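Local coordinates for protein yesU (Bacillus subtilis, PDB 1OQ1) that is of unknown function but folds as a galectin-like beta sandwich, a fold that in many other proteins binds or cleaves carbohydrates, at residues 73-84 with 197-208; 108-119 with 133-141. All coordinates share one frame; numbering follows the deposited sequence.

Interaction 1. Residues 73-84 with 197-208. With ACY (acetic acid), chain E.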
loop_
_atom_site.group_PDB
_atom_site.type_symbol
_atom_site.label_atom_id
_atom_site.label_comp_id
_atom_site.label_asym_id
_atom_site.label_seq_id
_atom_site.Cartn_x
_atom_site.Cartn_y
_atom_site.Cartn_z
ATOM N N GLU A 73 3.192 9.323 14.412
ATOM C CA GLU A 73 2.317 9.260 15.577
ATOM C C GLU A 73 1.313 8.113 15.492
ATOM O O GLU A 73 0.722 7.870 14.439
ATOM C CB GLU A 73 1.575 10.595 15.700
ATOM C CG GLU A 73 1.057 10.934 17.079
ATOM C CD GLU A 73 0.475 12.338 17.134
ATOM O OE1 GLU A 73 -0.580 12.575 16.509
ATOM O OE2 GLU A 73 1.081 13.210 17.791
ATOM N N GLN A 74 1.130 7.405 16.605
ATOM C CA GLN A 74 0.175 6.297 16.679
ATOM C C GLN A 74 -0.802 6.669 17.799
ATOM O O GLN A 74 -0.593 7.671 18.484
ATOM C CB GLN A 74 0.902 4.988 17.018
ATOM C CG GLN A 74 1.468 4.936 18.431
ATOM C CD GLN A 74 2.217 3.646 18.731
ATOM O OE1 GLN A 74 2.333 3.243 19.888
ATOM N NE2 GLN A 74 2.739 3.000 17.693
ATOM N N PRO A 75 -1.891 5.901 17.987
ATOM C CA PRO A 75 -2.345 4.701 17.275
ATOM C C PRO A 75 -2.636 4.964 15.803
ATOM O O PRO A 75 -2.881 6.103 15.395
ATOM C CB PRO A 75 -3.618 4.308 18.026
ATOM C CG PRO A 75 -3.385 4.829 19.400
ATOM C CD PRO A 75 -2.777 6.181 19.131
ATOM N N GLY A 76 -2.626 3.895 15.018
ATOM C CA GLY A 76 -2.896 4.011 13.599
ATOM C C GLY A 76 -2.423 2.772 12.862
ATOM O O GLY A 76 -1.801 1.889 13.452
ATOM N N LEU A 77 -2.720 2.706 11.572
ATOM C CA LEU A 77 -2.319 1.571 10.751
ATOM C C LEU A 77 -2.119 2.042 9.317
ATOM O O LEU A 77 -2.810 2.952 8.851
ATOM C CB LEU A 77 -3.393 0.474 10.817
ATOM C CG LEU A 77 -3.269 -0.777 9.935
ATOM C CD1 LEU A 77 -3.935 -1.962 10.630
ATOM C CD2 LEU A 77 -3.904 -0.527 8.574
ATOM N N CYS A 78 -1.158 1.439 8.625
ATOM C CA CYS A 78 -0.891 1.793 7.241
ATOM C C CYS A 78 -1.117 0.572 6.357
ATOM O O CYS A 78 -1.018 -0.567 6.818
ATOM C CB CYS A 78 0.533 2.316 7.090
ATOM S SG CYS A 78 0.792 3.890 7.957
HETATM N N MSE A 79 -1.421 0.813 5.088
HETATM C CA MSE A 79 -1.701 -0.278 4.165
HETATM C C MSE A 79 -1.519 0.166 2.717
HETATM O O MSE A 79 -1.964 1.242 2.330
HETATM C CB MSE A 79 -3.143 -0.757 4.381
HETATM C CG MSE A 79 -3.574 -1.936 3.531
HETATM SE SE MSE A 79 -5.479 -2.303 3.698
HETATM C CE MSE A 79 -5.554 -2.694 5.594
ATOM N N LEU A 80 -0.856 -0.662 1.919
ATOM C CA LEU A 80 -0.665 -0.329 0.517
ATOM C C LEU A 80 -1.561 -1.207 -0.342
ATOM O O LEU A 80 -1.579 -2.424 -0.178
ATOM C CB LEU A 80 0.788 -0.554 0.085
ATOM C CG LEU A 80 1.072 0.028 -1.305
ATOM C CD1 LEU A 80 1.444 1.495 -1.157
ATOM C CD2 LEU A 80 2.195 -0.724 -1.987
ATOM N N PHE A 81 -2.316 -0.579 -1.235
ATOM C CA PHE A 81 -3.176 -1.298 -2.167
ATOM C C PHE A 81 -2.407 -1.324 -3.491
ATOM O O PHE A 81 -1.751 -0.342 -3.845
ATOM C CB PHE A 81 -4.496 -0.544 -2.387
ATOM C CG PHE A 81 -5.552 -0.828 -1.350
ATOM C CD1 PHE A 81 -6.461 -1.867 -1.535
ATOM C CD2 PHE A 81 -5.638 -0.059 -0.193
ATOM C CE1 PHE A 81 -7.447 -2.133 -0.578
ATOM C CE2 PHE A 81 -6.618 -0.317 0.768
ATOM C CZ PHE A 81 -7.524 -1.356 0.572
ATOM N N PHE A 82 -2.456 -2.444 -4.204
ATOM C CA PHE A 82 -1.807 -2.537 -5.515
ATOM C C PHE A 82 -2.555 -3.510 -6.435
ATOM O O PHE A 82 -3.344 -4.323 -5.963
ATOM C CB PHE A 82 -0.307 -2.891 -5.382
ATOM C CG PHE A 82 -0.011 -4.126 -4.570
ATOM C CD1 PHE A 82 0.499 -5.268 -5.185
ATOM C CD2 PHE A 82 -0.150 -4.121 -3.184
ATOM C CE1 PHE A 82 0.876 -6.384 -4.436
ATOM C CE2 PHE A 82 0.223 -5.235 -2.419
ATOM C CZ PHE A 82 0.739 -6.366 -3.048
ATOM N N ALA A 83 -2.323 -3.415 -7.743
ATOM C CA ALA A 83 -3.020 -4.266 -8.717
ATOM C C ALA A 83 -4.532 -4.091 -8.529
ATOM O O ALA A 83 -5.308 -5.046 -8.641
ATOM C CB ALA A 83 -2.631 -5.741 -8.527
ATOM N N ALA A 84 -4.944 -2.857 -8.253
ATOM C CA ALA A 84 -6.352 -2.549 -8.016
ATOM C C ALA A 84 -7.100 -2.147 -9.286
ATOM O O ALA A 84 -6.649 -1.278 -10.034
ATOM C CB ALA A 84 -6.465 -1.445 -6.969
ATOM N N LYS A 197 -2.370 -6.029 -13.487
ATOM C CA LYS A 197 -2.138 -4.586 -13.492
ATOM C C LYS A 197 -3.155 -3.850 -12.628
ATOM O O LYS A 197 -4.141 -4.436 -12.182
ATOM C CB LYS A 197 -2.226 -4.057 -14.925
ATOM C CG LYS A 197 -3.589 -4.277 -15.557
ATOM C CD LYS A 197 -3.642 -3.786 -16.994
ATOM C CE LYS A 197 -5.011 -4.049 -17.601
ATOM N NZ LYS A 197 -5.082 -3.624 -19.027
ATOM N N GLY A 198 -2.919 -2.562 -12.395
ATOM C CA GLY A 198 -3.852 -1.791 -11.589
ATOM C C GLY A 198 -3.267 -0.580 -10.888
ATOM O O GLY A 198 -2.091 -0.253 -11.054
ATOM N N LYS A 199 -4.090 0.087 -10.090
ATOM C CA LYS A 199 -3.650 1.273 -9.370
ATOM C C LYS A 199 -2.996 0.903 -8.043
ATOM O O LYS A 199 -3.199 -0.193 -7.516
ATOM C CB LYS A 199 -4.835 2.192 -9.065
ATOM C CG LYS A 199 -5.791 2.447 -10.216
ATOM C CD LYS A 199 -5.179 3.282 -11.319
ATOM C CE LYS A 199 -6.255 3.682 -12.334
ATOM N NZ LYS A 199 -5.687 4.409 -13.504
ATOM N N ILE A 200 -2.219 1.842 -7.513
ATOM C CA ILE A 200 -1.559 1.686 -6.223
ATOM C C ILE A 200 -2.108 2.794 -5.324
ATOM O O ILE A 200 -2.224 3.946 -5.750
ATOM C CB ILE A 200 -0.033 1.839 -6.339
ATOM C CG1 ILE A 200 0.538 0.656 -7.126
ATOM C CG2 ILE A 200 0.587 1.928 -4.942
ATOM C CD1 ILE A 200 2.011 0.754 -7.407
ATOM N N GLY A 201 -2.454 2.443 -4.090
ATOM C CA GLY A 201 -3.003 3.425 -3.172
ATOM C C GLY A 201 -2.448 3.318 -1.765
ATOM O O GLY A 201 -1.989 2.254 -1.341
ATOM N N PHE A 202 -2.513 4.430 -1.039
ATOM C CA PHE A 202 -2.014 4.509 0.325
ATOM C C PHE A 202 -3.153 4.682 1.316
ATOM O O PHE A 202 -3.836 5.707 1.308
ATOM C CB PHE A 202 -1.052 5.692 0.449
ATOM C CG PHE A 202 0.220 5.514 -0.324
ATOM C CD1 PHE A 202 1.382 5.083 0.315
ATOM C CD2 PHE A 202 0.248 5.726 -1.698
ATOM C CE1 PHE A 202 2.552 4.865 -0.406
ATOM C CE2 PHE A 202 1.417 5.511 -2.430
ATOM C CZ PHE A 202 2.569 5.078 -1.781
ATOM N N ARG A 203 -3.356 3.684 2.170
ATOM C CA ARG A 203 -4.413 3.765 3.172
ATOM C C ARG A 203 -3.872 3.972 4.574
ATOM O O ARG A 203 -2.776 3.527 4.908
ATOM C CB ARG A 203 -5.269 2.492 3.167
ATOM C CG ARG A 203 -6.261 2.404 4.339
ATOM C CD ARG A 203 -7.130 1.158 4.228
ATOM N NE ARG A 203 -8.177 1.071 5.248
ATOM C CZ ARG A 203 -9.197 1.923 5.348
ATOM N NH1 ARG A 203 -9.304 2.934 4.500
ATOM N NH2 ARG A 203 -10.131 1.743 6.272
ATOM N N GLN A 204 -4.647 4.669 5.394
ATOM C CA GLN A 204 -4.285 4.881 6.782
ATOM C C GLN A 204 -5.547 4.812 7.610
ATOM O O GLN A 204 -6.615 5.229 7.158
ATOM C CB GLN A 204 -3.646 6.255 7.012
ATOM C CG GLN A 204 -2.260 6.436 6.427
ATOM C CD GLN A 204 -1.559 7.670 6.980
ATOM O OE1 GLN A 204 -2.153 8.464 7.720
ATOM N NE2 GLN A 204 -0.293 7.838 6.622
HETATM N N MSE A 205 -5.424 4.255 8.806
HETATM C CA MSE A 205 -6.541 4.207 9.733
HETATM C C MSE A 205 -6.215 5.334 10.698
HETATM O O MSE A 205 -5.098 5.402 11.215
HETATM C CB MSE A 205 -6.591 2.880 10.490
HETATM C CG MSE A 205 -7.146 1.717 9.694
HETATM SE SE MSE A 205 -7.523 0.207 10.844
HETATM C CE MSE A 205 -9.294 0.723 11.455
ATOM N N ALA A 206 -7.167 6.235 10.912
ATOM C CA ALA A 206 -6.958 7.348 11.828
ATOM C C ALA A 206 -6.727 6.763 13.214
ATOM O O ALA A 206 -7.227 5.678 13.517
ATOM C CB ALA A 206 -8.181 8.251 11.837
ATOM N N PRO A 207 -6.009 7.485 14.094
ATOM C CA PRO A 207 -5.394 8.806 13.912
ATOM C C PRO A 207 -3.929 8.791 13.469
ATOM O O PRO A 207 -3.133 9.644 13.879
ATOM C CB PRO A 207 -5.556 9.430 15.284
ATOM C CG PRO A 207 -5.245 8.275 16.169
ATOM C CD PRO A 207 -6.000 7.112 15.519
HETATM N N MSE A 208 -3.585 7.829 12.624
HETATM C CA MSE A 208 -2.227 7.687 12.112
HETATM C C MSE A 208 -1.646 8.978 11.537
HETATM O O MSE A 208 -2.337 9.741 10.865
HETATM C CB MSE A 208 -2.215 6.618 11.015
HETATM C CG MSE A 208 -0.844 6.290 10.435
HETATM SE SE MSE A 208 0.164 5.162 11.621
HETATM C CE MSE A 208 1.952 5.857 11.303
HETATM C C ACY E . -9.208 -0.945 8.097
HETATM O O ACY E . -8.107 -0.982 7.385
HETATM O OXT ACY E . -10.097 -0.025 8.114
HETATM C CH3 ACY E . -9.401 -2.159 8.990
HETATM O O HOH W 1 -2.415 10.815 16.346
HETATM O O HOH W 2 -0.460 -2.059 -9.400
#
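Leu80 lays its CD1 methyl over one face of the Phe202 ring, 3.8 Å from the ring centroid, in a CH-pi contact. With CG anti to the backbone N (chi1 -170°), the end of Leu80 comes nearer the partner strand, and the same CD1 lies 3.9 Å from Ile200 CG2. Branched aliphatic and aromatic groups suit this buried face. On the other face, Phe81 and Met79 run alongside the stem of Arg203: Arg203 CD sits 3.8 Å from Phe81 CE2, at the ring's edge, while the selenium of Met79 (a selenomethionine) touches CD too. Gly201, opposite Phe81, adds no side chain to this row. Arginine fits because its long apolar stem packs on Met79 and Phe81 while Arg203 NH1 donates to Gly102 O. An acetate, probably from the crystallisation liquor, occupies the guanidinium edge: Arg203 NE donates to the acetate O at 3.0 Å and Arg203 NH2 to the acetate OXT at 2.6 Å, both nearly straight. Met205 packs its selenium against the same acetate.

The backbones pair antiparallel, with Phe81 N donating to Gly201 O at 2.9 Å. At one end Ala83 and Ala84 both face Lys199 in a G1 beta bulge, and a water joins Ala83 N to Gly198 O. At the other, a water links Glu73 OE1 to Pro207 O.

Within its sheet, strand 76-86 has strand 112-122 on its other side, whereas 199-205 adjoins 51-54. Cys78, Leu80 and Ile200 pack on strand 63-73 of the second sheet, through Phe69, Trp67 and Val65.

Interaction 2. Residues 108-119 with 133-141; sequences HSGDINALHLSY and CNLRKSRGF
Arg139 lays its extended side chain along the end of helix 105-108 and the loop after it. Arg139 CB lies 3.7 Å from Asn113 OD1, and Arg139 CG passes at the same distance from His108 O. A chi1 of -170° sets CG beside the carbonyl carbon, and the chain runs straight on to NE, bringing Arg139 CD 3.2 Å from Gly110 O. Arg139 NE donates to Gly110 O at 2.8 Å, in the carbonyl plane, on a lone pair, while one guanidinium face lies over Ser109 CA. At the tip, Arg139 NH1 donates to a water, which in turn donates to Ser109 O. Arginine thus serves two successive carbonyls, one directly and one through water. Its backbone is fixed as well: Arg139 N donates to Asn113 OD1 at 2.9 Å, and Gly140 N to His108 O.

Farther along, His116 NE2 and Ser138 OG are hydrogen-bonded at 2.8 Å, with the hydroxyl at the ring's edge; Arg136 CB covers one ring face. Ser138 OG also accepts from Phe141 N, an ST motif. Leu117 and Leu135 cross at about a right angle.

With Leu115, they pack this antiparallel pair on strands 171-176 and 179-185 of the other sheet, as in a concanavalin-like beta sandwich.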
loop_
_atom_site.group_PDB
_atom_site.type_symbol
_atom_site.label_atom_id
_atom_site.label_comp_id
_atom_site.label_asym_id
_atom_site.label_seq_id
_atom_site.Cartn_x
_atom_site.Cartn_y
_atom_site.Cartn_z
ATOM N N HIS A 108 -12.603 -4.327 0.315
ATOM C CA HIS A 108 -12.449 -5.779 0.356
ATOM C C HIS A 108 -13.705 -6.570 0.013
ATOM O O HIS A 108 -13.622 -7.763 -0.292
ATOM C CB HIS A 108 -11.875 -6.234 1.715
ATOM C CG HIS A 108 -12.746 -5.936 2.897
ATOM N ND1 HIS A 108 -14.000 -6.484 3.061
ATOM C CD2 HIS A 108 -12.508 -5.206 4.013
ATOM C CE1 HIS A 108 -14.495 -6.110 4.227
ATOM N NE2 HIS A 108 -13.609 -5.334 4.827
ATOM N N SER A 109 -14.856 -5.902 0.038
ATOM C CA SER A 109 -16.132 -6.544 -0.271
ATOM C C SER A 109 -17.011 -5.644 -1.145
ATOM O O SER A 109 -18.222 -5.541 -0.928
ATOM C CB SER A 109 -16.878 -6.881 1.027
ATOM O OG SER A 109 -16.109 -7.738 1.859
ATOM N N GLY A 110 -16.394 -4.998 -2.131
ATOM C CA GLY A 110 -17.126 -4.109 -3.018
ATOM C C GLY A 110 -17.105 -4.610 -4.448
ATOM O O GLY A 110 -17.284 -5.804 -4.687
ATOM N N ASP A 111 -16.893 -3.711 -5.405
ATOM C CA ASP A 111 -16.853 -4.127 -6.802
ATOM C C ASP A 111 -15.471 -3.989 -7.427
ATOM O O ASP A 111 -15.342 -3.772 -8.632
ATOM C CB ASP A 111 -17.890 -3.357 -7.638
ATOM C CG ASP A 111 -17.677 -1.856 -7.617
ATOM O OD1 ASP A 111 -16.631 -1.398 -7.114
ATOM O OD2 ASP A 111 -18.566 -1.130 -8.115
ATOM N N ILE A 112 -14.432 -4.117 -6.606
ATOM C CA ILE A 112 -13.065 -4.034 -7.113
ATOM C C ILE A 112 -12.254 -5.214 -6.600
ATOM O O ILE A 112 -12.661 -5.893 -5.657
ATOM C CB ILE A 112 -12.339 -2.749 -6.647
ATOM C CG1 ILE A 112 -12.168 -2.766 -5.123
ATOM C CG2 ILE A 112 -13.114 -1.515 -7.093
ATOM C CD1 ILE A 112 -11.279 -1.652 -4.588
ATOM N N ASN A 113 -11.115 -5.458 -7.245
ATOM C CA ASN A 113 -10.195 -6.506 -6.832
ATOM C C ASN A 113 -8.904 -5.773 -6.532
ATOM O O ASN A 113 -8.640 -4.722 -7.116
ATOM C CB ASN A 113 -9.922 -7.508 -7.953
ATOM C CG ASN A 113 -11.063 -8.473 -8.168
ATOM O OD1 ASN A 113 -11.713 -8.905 -7.216
ATOM N ND2 ASN A 113 -11.299 -8.837 -9.423
ATOM N N ALA A 114 -8.099 -6.324 -5.630
ATOM C CA ALA A 114 -6.832 -5.702 -5.289
ATOM C C ALA A 114 -6.104 -6.491 -4.225
ATOM O O ALA A 114 -6.714 -7.240 -3.464
ATOM C CB ALA A 114 -7.062 -4.276 -4.787
ATOM N N LEU A 115 -4.790 -6.325 -4.196
ATOM C CA LEU A 115 -3.962 -6.942 -3.180
ATOM C C LEU A 115 -3.708 -5.789 -2.212
ATOM O O LEU A 115 -3.566 -4.642 -2.638
ATOM C CB LEU A 115 -2.643 -7.435 -3.786
ATOM C CG LEU A 115 -2.768 -8.710 -4.629
ATOM C CD1 LEU A 115 -1.519 -8.924 -5.471
ATOM C CD2 LEU A 115 -3.007 -9.887 -3.699
ATOM N N HIS A 116 -3.706 -6.067 -0.913
ATOM C CA HIS A 116 -3.439 -5.014 0.062
ATOM C C HIS A 116 -2.562 -5.540 1.182
ATOM O O HIS A 116 -2.847 -6.576 1.788
ATOM C CB HIS A 116 -4.729 -4.368 0.618
ATOM C CG HIS A 116 -5.902 -5.295 0.745
ATOM N ND1 HIS A 116 -6.684 -5.339 1.880
ATOM C CD2 HIS A 116 -6.486 -6.129 -0.146
ATOM C CE1 HIS A 116 -7.702 -6.158 1.679
ATOM N NE2 HIS A 116 -7.605 -6.650 0.458
ATOM N N LEU A 117 -1.478 -4.818 1.430
ATOM C CA LEU A 117 -0.505 -5.206 2.436
ATOM C C LEU A 117 -0.448 -4.182 3.558
ATOM O O LEU A 117 -0.071 -3.031 3.344
ATOM C CB LEU A 117 0.867 -5.349 1.772
ATOM C CG LEU A 117 1.913 -6.265 2.418
ATOM C CD1 LEU A 117 3.091 -6.412 1.471
ATOM C CD2 LEU A 117 2.355 -5.709 3.753
ATOM N N SER A 118 -0.827 -4.611 4.755
ATOM C CA SER A 118 -0.817 -3.724 5.907
ATOM C C SER A 118 0.495 -3.833 6.664
ATOM O O SER A 118 1.066 -4.919 6.799
ATOM C CB SER A 118 -1.984 -4.062 6.836
ATOM O OG SER A 118 -1.977 -5.441 7.155
ATOM N N TYR A 119 0.977 -2.691 7.138
ATOM C CA TYR A 119 2.213 -2.628 7.904
ATOM C C TYR A 119 2.034 -1.553 8.973
ATOM O O TYR A 119 1.164 -0.693 8.856
ATOM C CB TYR A 119 3.402 -2.336 6.981
ATOM C CG TYR A 119 3.307 -1.052 6.194
ATOM C CD1 TYR A 119 3.904 0.119 6.662
ATOM C CD2 TYR A 119 2.665 -1.017 4.956
ATOM C CE1 TYR A 119 3.874 1.290 5.918
ATOM C CE2 TYR A 119 2.628 0.150 4.200
ATOM C CZ TYR A 119 3.236 1.299 4.684
ATOM O OH TYR A 119 3.225 2.443 3.923
ATOM N N CYS A 133 2.915 -7.780 9.620
ATOM C CA CYS A 133 2.498 -7.137 8.381
ATOM C C CYS A 133 1.655 -8.230 7.743
ATOM O O CYS A 133 2.058 -9.394 7.747
ATOM C CB CYS A 133 3.693 -6.826 7.482
ATOM S SG CYS A 133 4.829 -5.586 8.134
ATOM N N ASN A 134 0.498 -7.870 7.199
ATOM C CA ASN A 134 -0.400 -8.860 6.596
ATOM C C ASN A 134 -0.706 -8.570 5.128
ATOM O O ASN A 134 -0.902 -7.419 4.752
ATOM C CB ASN A 134 -1.731 -8.896 7.364
ATOM C CG ASN A 134 -1.562 -9.248 8.837
ATOM O OD1 ASN A 134 -0.448 -9.448 9.326
ATOM N ND2 ASN A 134 -2.679 -9.322 9.552
ATOM N N LEU A 135 -0.749 -9.617 4.305
ATOM C CA LEU A 135 -1.082 -9.467 2.885
ATOM C C LEU A 135 -2.427 -10.135 2.620
ATOM O O LEU A 135 -2.610 -11.312 2.927
ATOM C CB LEU A 135 -0.032 -10.132 1.988
ATOM C CG LEU A 135 -0.401 -10.129 0.493
ATOM C CD1 LEU A 135 -0.290 -8.709 -0.064
ATOM C CD2 LEU A 135 0.522 -11.071 -0.281
ATOM N N ARG A 136 -3.370 -9.384 2.061
ATOM C CA ARG A 136 -4.683 -9.940 1.745
ATOM C C ARG A 136 -5.013 -9.729 0.278
ATOM O O ARG A 136 -4.444 -8.848 -0.372
ATOM C CB ARG A 136 -5.773 -9.298 2.612
ATOM C CG ARG A 136 -5.762 -9.767 4.066
ATOM C CD ARG A 136 -6.980 -9.258 4.825
ATOM N NE ARG A 136 -6.906 -9.549 6.257
ATOM C CZ ARG A 136 -7.291 -10.687 6.828
ATOM N NH1 ARG A 136 -7.799 -11.675 6.102
ATOM N NH2 ARG A 136 -7.157 -10.843 8.139
ATOM N N LYS A 137 -5.923 -10.551 -0.235
ATOM C CA LYS A 137 -6.358 -10.460 -1.625
ATOM C C LYS A 137 -7.876 -10.324 -1.657
ATOM O O LYS A 137 -8.596 -11.129 -1.054
ATOM C CB LYS A 137 -5.944 -11.709 -2.405
ATOM C CG LYS A 137 -6.301 -11.650 -3.887
ATOM C CD LYS A 137 -6.065 -12.986 -4.578
ATOM C CE LYS A 137 -6.294 -12.882 -6.084
ATOM N NZ LYS A 137 -6.150 -14.209 -6.750
ATOM N N SER A 138 -8.358 -9.299 -2.352
ATOM C CA SER A 138 -9.795 -9.055 -2.477
ATOM C C SER A 138 -10.136 -8.961 -3.967
ATOM O O SER A 138 -9.227 -8.851 -4.787
ATOM C CB SER A 138 -10.167 -7.754 -1.759
ATOM O OG SER A 138 -10.001 -7.885 -0.360
ATOM N N ARG A 139 -11.418 -9.007 -4.340
ATOM C CA ARG A 139 -12.561 -9.138 -3.434
ATOM C C ARG A 139 -12.510 -10.425 -2.619
ATOM O O ARG A 139 -12.185 -11.484 -3.148
ATOM C CB ARG A 139 -13.864 -9.103 -4.249
ATOM C CG ARG A 139 -15.139 -8.980 -3.418
ATOM C CD ARG A 139 -16.380 -8.854 -4.308
ATOM N NE ARG A 139 -17.530 -8.311 -3.581
ATOM C CZ ARG A 139 -18.257 -8.987 -2.694
ATOM N NH1 ARG A 139 -19.281 -8.396 -2.086
ATOM N NH2 ARG A 139 -17.973 -10.258 -2.424
ATOM N N GLY A 140 -12.821 -10.331 -1.329
ATOM C CA GLY A 140 -12.807 -11.525 -0.505
ATOM C C GLY A 140 -12.106 -11.430 0.835
ATOM O O GLY A 140 -12.304 -12.300 1.675
ATOM N N PHE A 141 -11.280 -10.405 1.039
ATOM C CA PHE A 141 -10.584 -10.238 2.314
ATOM C C PHE A 141 -9.805 -11.509 2.690
ATOM O O PHE A 141 -9.676 -11.849 3.867
ATOM C CB PHE A 141 -11.614 -9.915 3.405
ATOM C CG PHE A 141 -11.017 -9.408 4.689
ATOM C CD1 PHE A 141 -10.312 -8.210 4.721
ATOM C CD2 PHE A 141 -11.184 -10.120 5.877
ATOM C CE1 PHE A 141 -9.781 -7.724 5.916
ATOM C CE2 PHE A 141 -10.657 -9.644 7.077
ATOM C CZ PHE A 141 -9.954 -8.442 7.096
HETATM O O HOH W 3 -20.421 -5.989 -3.100
#

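Overall arrangement
Interaction 2 is nested in the chain loop closed by interaction 1, and their centres lie about 11 Å apart. Strands 76-86 and 112-122 weld them into one sheet: Leu80 N lies 2.9 Å from Leu117 O, Phe82 N 2.9 Å from Leu115 O, probable hydrogen bonds both, and Ala84 CB meets Ala114 CB at 3.6 Å. Together the two contacts make four successive strands of the seven-strand sheet. The face that turns from the second sheet is shared: the rings of Phe81 and His116 meet with planes about 10° apart, and His116 also touches Met79, whose CE reaches the acetate held by Arg203. Whether this acetate marks a natural pocket is unknown.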